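Local coordinates for periplasmic binding protein/LacI transcriptional regulator (Shewanella sp. ANA-3, PDB 5OCP) that binds arabinofuranose, in its alpha and beta L forms, as the periplasmic component of an arabinose ABC transporter, at residues A[100-105]-A[266-271]. Residues are numbered along the deposited sequence; the frame is centred on the assembly and turned at random.
Sequences LTRIAS and AKLIST
Strands 101-104 and 268-270 pair in parallel at one edge of the six-stranded sheet of the domain that holds the chain start. Strand 268-270 is the outermost strand of that sheet. The backbone of Ile269 bonds to both Arg102 and Ala104 of strand 101-104: Ile269 N donates to Arg102 O at 2.9 Å, nearly straight, and Ile269 O accepts from Ala104 N at 3.1 Å. The first backbone bond, Arg102 N to Lys267 O, is more bent (133° at the hydrogen), and the donor nitrogen lies well above the carbonyl plane of Lys267.

Side-chain hydroxyls extend the pairing at both ends. With chi1 near -170°, Thr101 OG1 is turned opposite the backbone N and beside its own carbonyl carbon, from where it donates to Ala266 O at 2.7 Å. Ser270 OG has the same rotation (chi1 179°). From there Ser270 OG donates across to Ala104 O at 2.8 Å, from above the carbonyl plane, and it also receives a bond from a water that reaches Ser105 O weakly. Another water joins Leu100 O to Lys267 NZ. That ammonium also bonds the carbonyls of Asp96 and Phe99, and it makes a cation-pi contact with the Phe99 ring.

On one face Ile103 and Ile269 lie side by side, with Ile103 CD1 3.8 Å from Ile269 CB. Ile103 also packs on Pro250 of helix 248-259. On the other face Leu268 CD1 lies alongside the extended Arg102 chain, 3.7 Å from Arg102 NH1. Ala104 CB covers one face of the guanidinium, over its centre. Arg102 NE bonds Arg89 O, which ties this arginine to the backbone of a sugar-pocket residue. After strand 239-242 of the second domain the chain crosses back, runs through helix 248-259 and adds strand 268-270 to the first domain's parallel sheet, consistent with the two-domain periplasmic sugar-binding protein fold.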
# COMPACT_ATOMS: atom_id res chain seq x y z
N LEU A 100 -11.09 -1.90 -17.88
CA LEU A 100 -11.46 -0.60 -18.26
C LEU A 100 -10.27 0.33 -17.99
O LEU A 100 -9.84 1.03 -18.86
CB LEU A 100 -12.72 -0.17 -17.52
CG LEU A 100 -13.20 1.23 -17.68
CD1 LEU A 100 -13.46 1.63 -19.16
CD2 LEU A 100 -14.41 1.55 -16.89
N THR A 101 -9.76 0.31 -16.76
CA THR A 101 -8.63 1.15 -16.39
C THR A 101 -8.08 0.80 -15.01
O THR A 101 -8.68 0.01 -14.28
CB THR A 101 -9.01 2.64 -16.41
OG1 THR A 101 -7.82 3.44 -16.28
CG2 THR A 101 -9.96 2.96 -15.27
N ARG A 102 -6.94 1.39 -14.66
CA ARG A 102 -6.31 1.14 -13.38
C ARG A 102 -6.04 2.44 -12.63
O ARG A 102 -5.45 3.37 -13.18
CB ARG A 102 -5.00 0.37 -13.56
CG ARG A 102 -4.12 0.33 -12.32
CD ARG A 102 -3.05 -0.75 -12.43
NE ARG A 102 -2.30 -0.90 -11.19
CZ ARG A 102 -1.08 -0.39 -10.99
NH1 ARG A 102 -0.48 0.30 -11.95
NH2 ARG A 102 -0.47 -0.58 -9.83
N ILE A 103 -6.50 2.51 -11.39
CA ILE A 103 -6.32 3.70 -10.57
C ILE A 103 -5.26 3.34 -9.54
O ILE A 103 -5.46 2.43 -8.78
CB ILE A 103 -7.57 4.11 -9.84
CG1 ILE A 103 -8.79 4.16 -10.76
CG2 ILE A 103 -7.33 5.41 -9.08
CD1 ILE A 103 -8.60 4.93 -12.08
N ALA A 104 -4.09 4.00 -9.56
CA ALA A 104 -3.02 3.57 -8.70
C ALA A 104 -2.05 4.73 -8.43
O ALA A 104 -1.97 5.66 -9.23
CB ALA A 104 -2.31 2.38 -9.28
N SER A 105 -1.28 4.63 -7.37
CA SER A 105 -0.08 5.44 -7.25
C SER A 105 1.06 4.78 -7.99
O SER A 105 0.94 3.63 -8.50
CB SER A 105 0.30 5.62 -5.76
OG SER A 105 0.61 4.30 -5.27
N ALA A 266 -8.19 6.32 -20.67
CA ALA A 266 -6.83 5.86 -20.45
C ALA A 266 -6.83 4.64 -19.56
O ALA A 266 -7.68 4.54 -18.69
CB ALA A 266 -6.01 6.94 -19.81
N LYS A 267 -5.81 3.81 -19.73
CA LYS A 267 -5.67 2.53 -19.06
C LYS A 267 -5.02 2.65 -17.70
O LYS A 267 -5.15 1.74 -16.88
CB LYS A 267 -4.90 1.52 -19.90
CG LYS A 267 -5.66 1.19 -21.19
CD LYS A 267 -6.85 0.35 -20.86
CE LYS A 267 -7.49 -0.24 -22.11
NZ LYS A 267 -8.76 -0.98 -21.79
N LEU A 268 -4.36 3.76 -17.45
CA LEU A 268 -3.81 4.06 -16.09
C LEU A 268 -3.97 5.48 -15.74
O LEU A 268 -3.61 6.35 -16.56
CB LEU A 268 -2.27 3.71 -16.08
CG LEU A 268 -1.50 4.04 -14.80
CD1 LEU A 268 -2.06 3.22 -13.63
CD2 LEU A 268 -0.01 3.72 -15.00
N ILE A 269 -4.54 5.78 -14.54
CA ILE A 269 -4.75 7.11 -14.03
C ILE A 269 -3.99 7.07 -12.67
O ILE A 269 -4.28 6.21 -11.79
CB ILE A 269 -6.23 7.33 -13.73
CG1 ILE A 269 -7.12 7.15 -14.97
CG2 ILE A 269 -6.41 8.63 -13.05
CD1 ILE A 269 -6.74 8.05 -16.05
N SER A 270 -2.98 7.91 -12.51
CA SER A 270 -2.11 7.77 -11.38
C SER A 270 -1.71 9.09 -10.77
O SER A 270 -1.37 10.01 -11.49
CB SER A 270 -0.90 6.99 -11.86
OG SER A 270 0.08 6.78 -10.83
N THR A 271 -1.60 9.13 -9.42
CA THR A 271 -1.03 10.28 -8.71
C THR A 271 -0.33 9.68 -7.48
O THR A 271 -0.87 8.69 -6.95
CB THR A 271 -2.11 11.27 -8.19
OG1 THR A 271 -2.77 11.88 -9.31
CG2 THR A 271 -1.52 12.38 -7.38
O HOH W 1 -10.36 1.59 -21.37
O HOH W 2 1.42 4.39 -11.67